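Local coordinates for protein aminoacyltransferase FemA (Staphylococcus aureus, PDB 1LRZ) that catalyses addition of glycines 2 and 3 to the pentaglycine interpeptide bridge of staphylococcal peptidoglycan, with glycyl-tRNA(Gly) as donor, at residues Ile203-Met208 and Lys223-Arg228; Ala241-Asp246 and Arg337-Ser342; Ile358-Phe363 and Ile391-Asp396. All coordinates share one frame; numbering follows the deposited sequence.

Contact 1 of 3, residues Ile203-Met208 and Lys223-Arg228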
loop_
_atom_site.group_PDB
_atom_site.type_symbol
_atom_site.label_atom_id
_atom_site.label_comp_id
_atom_site.label_asym_id
_atom_site.label_seq_id
_atom_site.Cartn_x
_atom_site.Cartn_y
_atom_site.Cartn_z
ATOM N N ILE A 203 -1.894 14.208 12.575
ATOM C CA ILE A 203 -0.446 14.180 12.382
ATOM C C ILE A 203 -0.199 13.588 10.997
ATOM O O ILE A 203 0.600 14.109 10.220
ATOM C CB ILE A 203 0.281 13.282 13.414
ATOM C CG1 ILE A 203 0.102 13.836 14.827
ATOM C CG2 ILE A 203 1.768 13.198 13.067
ATOM C CD1 ILE A 203 0.850 13.043 15.887
ATOM N N PHE A 204 -0.888 12.488 10.697
ATOM C CA PHE A 204 -0.759 11.831 9.395
ATOM C C PHE A 204 -1.216 12.798 8.308
ATOM O O PHE A 204 -0.574 12.938 7.265
ATOM C CB PHE A 204 -1.630 10.568 9.342
ATOM C CG PHE A 204 -1.908 10.086 7.945
ATOM C CD1 PHE A 204 -0.915 9.445 7.202
ATOM C CD2 PHE A 204 -3.154 10.316 7.353
ATOM C CE1 PHE A 204 -1.155 9.045 5.881
ATOM C CE2 PHE A 204 -3.409 9.921 6.034
ATOM C CZ PHE A 204 -2.407 9.282 5.294
ATOM N N ARG A 205 -2.335 13.464 8.570
ATOM C CA ARG A 205 -2.913 14.424 7.638
ATOM C C ARG A 205 -1.962 15.562 7.291
ATOM O O ARG A 205 -1.993 16.081 6.175
ATOM C CB ARG A 205 -4.199 14.998 8.228
ATOM C CG ARG A 205 -5.286 13.958 8.450
ATOM C CD ARG A 205 -6.426 14.145 7.465
ATOM N NE ARG A 205 -5.959 14.147 6.085
ATOM C CZ ARG A 205 -6.701 14.517 5.043
ATOM N NH1 ARG A 205 -7.946 14.925 5.219
ATOM N NH2 ARG A 205 -6.214 14.448 3.811
ATOM N N SER A 206 -1.114 15.943 8.239
ATOM C CA SER A 206 -0.169 17.030 8.002
ATOM C C SER A 206 0.798 16.702 6.864
ATOM O O SER A 206 1.296 17.606 6.196
ATOM C CB SER A 206 0.634 17.335 9.268
ATOM O OG SER A 206 1.611 16.330 9.496
ATOM N N PHE A 207 1.061 15.414 6.640
ATOM C CA PHE A 207 1.978 15.004 5.573
ATOM C C PHE A 207 1.336 14.954 4.192
ATOM O O PHE A 207 2.035 14.932 3.183
ATOM C CB PHE A 207 2.583 13.630 5.863
ATOM C CG PHE A 207 3.475 13.600 7.058
ATOM C CD1 PHE A 207 2.983 13.206 8.294
ATOM C CD2 PHE A 207 4.802 14.009 6.961
ATOM C CE1 PHE A 207 3.804 13.206 9.418
ATOM C CE2 PHE A 207 5.632 14.013 8.083
ATOM C CZ PHE A 207 5.129 13.617 9.316
ATOM N N MET A 208 0.010 14.916 4.149
ATOM C CA MET A 208 -0.706 14.857 2.879
ATOM C C MET A 208 -1.071 16.269 2.424
ATOM O O MET A 208 -1.110 16.560 1.228
ATOM C CB MET A 208 -1.979 14.013 3.019
ATOM C CG MET A 208 -1.763 12.610 3.587
ATOM S SD MET A 208 -0.524 11.638 2.708
ATOM C CE MET A 208 -1.437 11.175 1.262
ATOM N N LYS A 223 -12.663 12.858 6.152
ATOM C CA LYS A 223 -13.497 11.792 6.690
ATOM C C LYS A 223 -13.177 10.431 6.068
ATOM O O LYS A 223 -13.459 9.381 6.656
ATOM C CB LYS A 223 -14.971 12.153 6.495
ATOM C CG LYS A 223 -15.359 13.429 7.233
ATOM C CD LYS A 223 -16.855 13.695 7.182
ATOM C CE LYS A 223 -17.215 14.947 7.975
ATOM N NZ LYS A 223 -18.680 15.222 7.968
ATOM N N PHE A 224 -12.579 10.456 4.881
ATOM C CA PHE A 224 -12.188 9.236 4.188
ATOM C C PHE A 224 -11.311 8.380 5.107
ATOM O O PHE A 224 -11.579 7.198 5.327
ATOM C CB PHE A 224 -11.396 9.588 2.926
ATOM C CG PHE A 224 -10.745 8.403 2.261
ATOM C CD1 PHE A 224 -11.395 7.710 1.249
ATOM C CD2 PHE A 224 -9.480 7.974 2.658
ATOM C CE1 PHE A 224 -10.795 6.607 0.636
ATOM C CE2 PHE A 224 -8.876 6.871 2.055
ATOM C CZ PHE A 224 -9.536 6.187 1.041
ATOM N N TYR A 225 -10.264 8.995 5.644
ATOM C CA TYR A 225 -9.333 8.293 6.514
ATOM C C TYR A 225 -9.942 7.913 7.851
ATOM O O TYR A 225 -9.738 6.801 8.347
ATOM C CB TYR A 225 -8.075 9.133 6.732
ATOM C CG TYR A 225 -7.263 9.312 5.476
ATOM C CD1 TYR A 225 -7.216 10.544 4.824
ATOM C CD2 TYR A 225 -6.562 8.242 4.917
ATOM C CE1 TYR A 225 -6.497 10.708 3.651
ATOM C CE2 TYR A 225 -5.838 8.393 3.740
ATOM C CZ TYR A 225 -5.810 9.631 3.110
ATOM O OH TYR A 225 -5.090 9.802 1.943
ATOM N N TYR A 226 -10.696 8.831 8.439
ATOM C CA TYR A 226 -11.314 8.539 9.717
ATOM C C TYR A 226 -12.214 7.302 9.608
ATOM O O TYR A 226 -12.148 6.395 10.448
ATOM C CB TYR A 226 -12.126 9.744 10.196
ATOM C CG TYR A 226 -12.929 9.466 11.447
ATOM C CD1 TYR A 226 -12.342 9.536 12.706
ATOM C CD2 TYR A 226 -14.277 9.109 11.367
ATOM C CE1 TYR A 226 -13.080 9.258 13.861
ATOM C CE2 TYR A 226 -15.021 8.828 12.512
ATOM C CZ TYR A 226 -14.416 8.904 13.757
ATOM O OH TYR A 226 -15.138 8.615 14.896
ATOM N N ASN A 227 -13.047 7.252 8.570
ATOM C CA ASN A 227 -13.954 6.116 8.419
ATOM C C ASN A 227 -13.231 4.791 8.201
ATOM O O ASN A 227 -13.698 3.753 8.666
ATOM C CB ASN A 227 -14.962 6.354 7.288
ATOM C CG ASN A 227 -16.021 7.389 7.660
ATOM O OD1 ASN A 227 -16.324 7.582 8.843
ATOM N ND2 ASN A 227 -16.597 8.045 6.655
ATOM N N ARG A 228 -12.097 4.824 7.505
ATOM C CA ARG A 228 -11.336 3.600 7.260
ATOM C C ARG A 228 -10.810 3.088 8.604
ATOM O O ARG A 228 -10.889 1.898 8.904
ATOM C CB ARG A 228 -10.172 3.871 6.299
ATOM C CG ARG A 228 -10.587 4.424 4.940
ATOM C CD ARG A 228 -11.467 3.446 4.225
ATOM N NE ARG A 228 -11.895 3.897 2.901
ATOM C CZ ARG A 228 -12.707 4.924 2.670
ATOM N NH1 ARG A 228 -13.195 5.654 3.668
ATOM N NH2 ARG A 228 -13.080 5.188 1.429
#

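Contact 2 of 3, residues Ala241-Asp246 and Arg337-Ser342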
loop_
_atom_site.group_PDB
_atom_site.type_symbol
_atom_site.label_atom_id
_atom_site.label_comp_id
_atom_site.label_asym_id
_atom_site.label_seq_id
_atom_site.Cartn_x
_atom_site.Cartn_y
_atom_site.Cartn_z
ATOM N N ALA A 241 6.879 7.660 11.419
ATOM C CA ALA A 241 8.304 7.630 11.724
ATOM C C ALA A 241 8.502 8.957 12.440
ATOM O O ALA A 241 7.965 9.989 12.002
ATOM C CB ALA A 241 9.130 7.593 10.434
ATOM N N TYR A 242 9.268 8.945 13.524
ATOM C CA TYR A 242 9.467 10.163 14.292
ATOM C C TYR A 242 10.719 10.099 15.157
ATOM O O TYR A 242 11.350 9.052 15.301
ATOM C CB TYR A 242 8.264 10.370 15.204
ATOM C CG TYR A 242 8.218 9.332 16.301
ATOM C CD1 TYR A 242 8.815 9.575 17.542
ATOM C CD2 TYR A 242 7.653 8.072 16.073
ATOM C CE1 TYR A 242 8.856 8.593 18.532
ATOM C CE2 TYR A 242 7.691 7.078 17.054
ATOM C CZ TYR A 242 8.294 7.346 18.281
ATOM O OH TYR A 242 8.338 6.373 19.255
ATOM N N ILE A 243 11.061 11.236 15.743
ATOM C CA ILE A 243 12.202 11.307 16.632
ATOM C C ILE A 243 11.708 11.864 17.957
ATOM O O ILE A 243 11.010 12.877 17.978
ATOM C CB ILE A 243 13.284 12.264 16.105
ATOM C CG1 ILE A 243 13.849 11.748 14.777
ATOM C CG2 ILE A 243 14.386 12.415 17.155
ATOM C CD1 ILE A 243 14.856 12.695 14.131
ATOM N N ASN A 244 12.054 11.178 19.041
ATOM C CA ASN A 244 11.730 11.609 20.398
ATOM C C ASN A 244 13.079 12.186 20.821
ATOM O O ASN A 244 14.030 11.438 21.046
ATOM C CB ASN A 244 11.370 10.402 21.273
ATOM C CG ASN A 244 11.104 10.786 22.717
ATOM O OD1 ASN A 244 10.150 10.299 23.334
ATOM N ND2 ASN A 244 11.946 11.655 23.265
ATOM N N PHE A 245 13.179 13.506 20.915
ATOM C CA PHE A 245 14.469 14.089 21.241
ATOM C C PHE A 245 15.082 13.733 22.585
ATOM O O PHE A 245 16.286 13.504 22.652
ATOM C CB PHE A 245 14.426 15.596 21.004
ATOM C CG PHE A 245 14.366 15.955 19.540
ATOM C CD1 PHE A 245 13.227 16.530 18.993
ATOM C CD2 PHE A 245 15.430 15.638 18.693
ATOM C CE1 PHE A 245 13.135 16.780 17.622
ATOM C CE2 PHE A 245 15.349 15.882 17.322
ATOM C CZ PHE A 245 14.192 16.455 16.786
ATOM N N ASP A 246 14.289 13.650 23.648
ATOM C CA ASP A 246 14.862 13.268 24.935
ATOM C C ASP A 246 15.541 11.908 24.832
ATOM O O ASP A 246 16.650 11.726 25.323
ATOM C CB ASP A 246 13.796 13.200 26.034
ATOM C CG ASP A 246 13.396 14.565 26.534
ATOM O OD1 ASP A 246 14.249 15.478 26.506
ATOM O OD2 ASP A 246 12.233 14.722 26.967
ATOM N N ARG A 337 14.024 15.035 5.249
ATOM C CA ARG A 337 14.223 13.858 4.419
ATOM C C ARG A 337 15.537 13.159 4.742
ATOM O O ARG A 337 15.650 11.944 4.584
ATOM C CB ARG A 337 14.208 14.229 2.936
ATOM C CG ARG A 337 12.815 14.413 2.379
ATOM C CD ARG A 337 12.809 14.479 0.864
ATOM N NE ARG A 337 11.467 14.764 0.363
ATOM C CZ ARG A 337 10.461 13.893 0.371
ATOM N NH1 ARG A 337 10.644 12.666 0.847
ATOM N NH2 ARG A 337 9.266 14.251 -0.087
ATOM N N HIS A 338 16.525 13.916 5.208
ATOM C CA HIS A 338 17.815 13.325 5.515
ATOM C C HIS A 338 17.759 12.331 6.672
ATOM O O HIS A 338 18.701 11.567 6.877
ATOM C CB HIS A 338 18.875 14.419 5.766
ATOM C CG HIS A 338 18.573 15.311 6.930
ATOM N ND1 HIS A 338 19.004 15.039 8.211
ATOM C CD2 HIS A 338 17.871 16.469 7.006
ATOM C CE1 HIS A 338 18.580 15.990 9.027
ATOM N NE2 HIS A 338 17.891 16.869 8.321
ATOM N N PHE A 339 16.658 12.327 7.421
ATOM C CA PHE A 339 16.515 11.369 8.522
ATOM C C PHE A 339 15.981 10.031 7.995
ATOM O O PHE A 339 15.925 9.044 8.732
ATOM C CB PHE A 339 15.579 11.901 9.611
ATOM C CG PHE A 339 16.249 12.831 10.586
ATOM C CD1 PHE A 339 15.879 14.172 10.661
ATOM C CD2 PHE A 339 17.248 12.362 11.437
ATOM C CE1 PHE A 339 16.500 15.040 11.580
ATOM C CE2 PHE A 339 17.876 13.214 12.357
ATOM C CZ PHE A 339 17.500 14.554 12.427
ATOM N N ALA A 340 15.570 10.015 6.727
ATOM C CA ALA A 340 15.081 8.792 6.079
ATOM C C ALA A 340 13.829 8.179 6.703
ATOM O O ALA A 340 13.669 6.951 6.733
ATOM C CB ALA A 340 16.203 7.747 6.047
ATOM N N GLY A 341 12.938 9.033 7.194
ATOM C CA GLY A 341 11.713 8.541 7.792
ATOM C C GLY A 341 10.921 7.675 6.826
ATOM O O GLY A 341 10.276 6.703 7.223
ATOM N N SER A 342 10.981 8.026 5.546
ATOM C CA SER A 342 10.264 7.297 4.511
ATOM C C SER A 342 10.670 5.822 4.478
ATOM O O SER A 342 9.833 4.923 4.335
ATOM C CB SER A 342 10.565 7.929 3.152
ATOM O OG SER A 342 9.750 7.338 2.158
#

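Contact 3 of 3, residues Ile358-Phe363 and Ile391-Asp396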
loop_
_atom_site.group_PDB
_atom_site.type_symbol
_atom_site.label_atom_id
_atom_site.label_comp_id
_atom_site.label_asym_id
_atom_site.label_seq_id
_atom_site.Cartn_x
_atom_site.Cartn_y
_atom_site.Cartn_z
ATOM N N ILE A 358 2.213 -12.640 5.299
ATOM C CA ILE A 358 1.571 -12.022 4.148
ATOM C C ILE A 358 2.703 -11.977 3.129
ATOM O O ILE A 358 3.734 -11.326 3.356
ATOM C CB ILE A 358 1.027 -10.610 4.497
ATOM C CG1 ILE A 358 -0.084 -10.743 5.545
ATOM C CG2 ILE A 358 0.507 -9.919 3.239
ATOM C CD1 ILE A 358 -0.481 -9.425 6.243
ATOM N N ASP A 359 2.511 -12.688 2.020
ATOM C CA ASP A 359 3.537 -12.823 0.985
ATOM C C ASP A 359 3.568 -11.798 -0.143
ATOM O O ASP A 359 4.261 -11.999 -1.146
ATOM C CB ASP A 359 3.435 -14.215 0.365
ATOM C CG ASP A 359 3.526 -15.320 1.401
ATOM O OD1 ASP A 359 4.409 -15.232 2.282
ATOM O OD2 ASP A 359 2.726 -16.274 1.319
ATOM N N ARG A 360 2.838 -10.708 0.015
ATOM C CA ARG A 360 2.792 -9.690 -1.028
ATOM C C ARG A 360 2.767 -8.300 -0.413
ATOM O O ARG A 360 1.970 -8.027 0.479
ATOM C CB ARG A 360 1.550 -9.924 -1.880
ATOM C CG ARG A 360 1.235 -8.858 -2.918
ATOM C CD ARG A 360 0.120 -9.393 -3.823
ATOM N NE ARG A 360 -0.596 -8.355 -4.558
ATOM C CZ ARG A 360 -0.707 -8.309 -5.882
ATOM N NH1 ARG A 360 -0.129 -9.240 -6.640
ATOM N NH2 ARG A 360 -1.446 -7.357 -6.449
ATOM N N TYR A 361 3.652 -7.430 -0.887
ATOM C CA TYR A 361 3.732 -6.070 -0.385
ATOM C C TYR A 361 3.456 -5.161 -1.582
ATOM O O TYR A 361 4.259 -5.065 -2.510
ATOM C CB TYR A 361 5.122 -5.803 0.191
ATOM C CG TYR A 361 5.233 -4.481 0.912
ATOM C CD1 TYR A 361 4.812 -4.345 2.236
ATOM C CD2 TYR A 361 5.755 -3.361 0.265
ATOM C CE1 TYR A 361 4.912 -3.124 2.898
ATOM C CE2 TYR A 361 5.857 -2.134 0.913
ATOM C CZ TYR A 361 5.436 -2.023 2.228
ATOM O OH TYR A 361 5.542 -0.807 2.854
ATOM N N ASN A 362 2.309 -4.499 -1.546
ATOM C CA ASN A 362 1.861 -3.657 -2.639
ATOM C C ASN A 362 2.150 -2.163 -2.449
ATOM O O ASN A 362 1.478 -1.508 -1.654
ATOM C CB ASN A 362 0.352 -3.876 -2.808
ATOM C CG ASN A 362 -0.133 -3.563 -4.203
ATOM O OD1 ASN A 362 0.468 -2.761 -4.907
ATOM N ND2 ASN A 362 -1.247 -4.190 -4.605
ATOM N N PHE A 363 3.137 -1.633 -3.180
ATOM C CA PHE A 363 3.465 -0.205 -3.105
ATOM C C PHE A 363 2.323 0.566 -3.767
ATOM O O PHE A 363 2.276 1.798 -3.761
ATOM C CB PHE A 363 4.791 0.100 -3.822
ATOM C CG PHE A 363 6.007 -0.281 -3.025
ATOM C CD1 PHE A 363 6.702 -1.458 -3.300
ATOM C CD2 PHE A 363 6.453 0.540 -1.984
ATOM C CE1 PHE A 363 7.830 -1.818 -2.543
ATOM C CE2 PHE A 363 7.586 0.186 -1.221
ATOM C CZ PHE A 363 8.273 -0.989 -1.500
ATOM N N ILE A 391 2.506 -4.553 -12.080
ATOM C CA ILE A 391 1.424 -5.427 -12.504
ATOM C C ILE A 391 0.357 -4.529 -13.126
ATOM O O ILE A 391 -0.100 -3.570 -12.500
ATOM C CB ILE A 391 0.795 -6.231 -11.342
ATOM C CG1 ILE A 391 1.856 -7.148 -10.717
ATOM C CG2 ILE A 391 -0.402 -7.084 -11.878
ATOM C CD1 ILE A 391 1.347 -7.957 -9.514
ATOM N N GLU A 392 0.012 -4.813 -14.378
ATOM C CA GLU A 392 -1.024 -4.058 -15.077
ATOM C C GLU A 392 -2.272 -4.923 -15.063
ATOM O O GLU A 392 -2.214 -6.099 -15.452
ATOM C CB GLU A 392 -0.615 -3.774 -16.527
ATOM C CG GLU A 392 -1.727 -3.089 -17.344
ATOM C CD GLU A 392 -1.320 -2.832 -18.792
ATOM O OE1 GLU A 392 -2.147 -2.286 -19.569
ATOM O OE2 GLU A 392 -0.168 -3.170 -19.155
ATOM N N TYR A 393 -3.390 -4.353 -14.620
ATOM C CA TYR A 393 -4.640 -5.094 -14.547
ATOM C C TYR A 393 -5.504 -4.903 -15.798
ATOM O O TYR A 393 -5.269 -3.995 -16.592
ATOM C CB TYR A 393 -5.412 -4.693 -13.286
ATOM C CG TYR A 393 -4.611 -4.924 -12.024
ATOM C CD1 TYR A 393 -3.927 -3.874 -11.412
ATOM C CD2 TYR A 393 -4.468 -6.207 -11.489
ATOM C CE1 TYR A 393 -3.116 -4.078 -10.305
ATOM C CE2 TYR A 393 -3.649 -6.434 -10.375
ATOM C CZ TYR A 393 -2.976 -5.360 -9.786
ATOM O OH TYR A 393 -2.182 -5.551 -8.676
ATOM N N VAL A 394 -6.502 -5.763 -15.974
ATOM C CA VAL A 394 -7.359 -5.691 -17.153
ATOM C C VAL A 394 -8.108 -4.376 -17.319
ATOM O O VAL A 394 -8.345 -3.942 -18.444
ATOM C CB VAL A 394 -8.378 -6.852 -17.183
ATOM C CG1 VAL A 394 -7.631 -8.177 -17.398
ATOM C CG2 VAL A 394 -9.172 -6.895 -15.885
ATOM N N GLY A 395 -8.474 -3.737 -16.213
ATOM C CA GLY A 395 -9.183 -2.472 -16.321
ATOM C C GLY A 395 -10.671 -2.531 -16.011
ATOM O O GLY A 395 -11.142 -3.408 -15.271
ATOM N N ASP A 396 -11.413 -1.601 -16.607
ATOM C CA ASP A 396 -12.850 -1.455 -16.380
ATOM C C ASP A 396 -13.770 -1.900 -17.504
ATOM O O ASP A 396 -13.474 -1.704 -18.680
ATOM C CB ASP A 396 -13.155 0.001 -16.068
ATOM C CG ASP A 396 -12.351 0.516 -14.905
ATOM O OD1 ASP A 396 -11.121 0.707 -15.069
ATOM O OD2 ASP A 396 -12.952 0.718 -13.828
#

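Contact 1 of 3, residues Ile203-Met208 and Lys223-Arg228
Phe204 drives its ring edge into the face of Tyr225, a T-shaped aromatic pair that joins helix 201-207 to helix 222-232 on one side of the large mixed β-sheet of the FemABX fold. The ring centroids of Phe204 and Tyr225 are 5.0 Å apart and their planes stand at 72°. Tyr225 has CB directed at the other helix and CG anti to its carbonyl carbon (chi1 -66°), which swings the ring across the gap. From CB outward, Tyr225 CG lies 3.9 Å from Phe204 CE2, and its CD2 comes within 3.7 Å of that atom, which sits over the centre of the ring; Phe224 CD2 lies over the opposite face. Along the other side of the ring, Tyr225 CD1 sits above the centre of the Arg205 guanidinium, 4.0 Å from Arg205 CZ, and its CE1 is 3.8 Å from Arg205 NH2. The two planes are 57° apart, an oblique contact and not a flat stack. Arg205 is bent at chi2 and chi3, and its NH1 makes a salt bridge to Asp222. Phe317 of strand 310-320 meets both aromatic rings from the sheet. At the tip of Tyr225, OH lies 4.0 Å from the methyl CE of Met208.

Contact 2 of 3, residues Ala241-Asp246 and Arg337-Ser342
The Phe339 ring is sandwiched between two neighbours. Over the centre of one face stands the methyl CD1 of Ile243, and over the opposite face, displaced toward the rim, lies CE1 of the adjacent His338. The Ile243 contact is a CH-pi interaction: CD1 is 3.5 Å from the Phe339 centroid and only 8° off the ring normal, so all six ring carbons are at similar range, from 3.5 Å at CE2 to 3.9 Å at CD1. Ile243 reaches this place with CG1 anti to the carbonyl carbon (chi1 -64°) and an extended second torsion, while its other branch, CG2, rests on a face of the Phe245 ring. Two residues earlier in the strand, at Ala241, the packing passes from side chain to backbone. Ala241 CB touches Gly341 O at 3.5 Å and Gly341 CA at 3.8 Å; with no side chain on Gly341, the two backbones approach to 5.3 Å between the CA atoms of Ala241 and Gly341. Ala340, just before Gly341, is at the N-cap position of helix 341-355. Phe339 also touches Ile313 of the neighbouring strand 310-320 and Glu299 of the long helix 277-307. The contact thus packs strand 236-244 against the 3-10 turn and the first residue of helix 341-355, the connecting helix of a β-α-β crossover between the adjacent parallel strands 325-332 and 360-365.

Contact 3 of 3, residues Ile358-Phe363 and Ile391-Asp396
Arg360 and Tyr393 reach toward each other from opposite directions across the 11.5 Å that separates the axes of strands 360-363 and 391-393. Their meeting point is the tight part of the contact. Arg360 NH2 donates to Tyr393 OH over 3.0 Å, but the N-H...O angle of 127° makes this a weak bond. The hydroxyl lies in the guanidinium plane, at its edge, although the guanidinium and phenol ring planes are turned 54° apart. Arg360 spans the gap because its chain is extended from CG to NE, with CG anti to the backbone N. Beside the bond, the methyl CD1 of Ile391 presses on Arg360 NH1 at 3.5 Å, an apolar neighbour that supplies no acceptor. The buried guanidinium is instead satisfied from elsewhere: NE makes a salt bridge to Glu324 and NH1 a hydrogen bond with Tyr20 OH, so all three nitrogens have a partner, though the one on NH2 to Tyr393 is weak, which should limit rotation of the group. The loose part lies at Asn362, whose ND2 stays 4.4 Å from Tyr393 OH and bonds to Glu324, while its OD1 accepts from the backbone N of Tyr364. Even here there is no solvent rim, since every touching residue is buried. The short segments 360-363 and 391-393 run 76° apart, consistent with a strongly twisted sheet in which strand 157-162 lies between them. Val160 of that strand lies against Arg360, Tyr361, pointing the other way, packs on helix 341-355, and Ile391 leans on Pro112 and Tyr115 of strand 112-116.

How the contacts relate
The three contacts follow one another along the chain without touching: contact 3 lies within the nine-stranded sheet, contact 2 takes in one of its strands, and the helices of contact 1 pack on it. Contacts 1 and 2 have centres about 20 Å and nearest atoms about 5 Å apart; helix 222-232 leads directly into strand 236-244. Contacts 2 and 3 are the most distant, with centres about 30 Å apart, yet helix 341-355 leads from one to strand 360-365 of the other, which runs back along it, so nearest atoms are about 7 Å apart. Contacts 1 and 3 have centres about 23 Å apart. Contact 3 lies closest to the middle of the molecule.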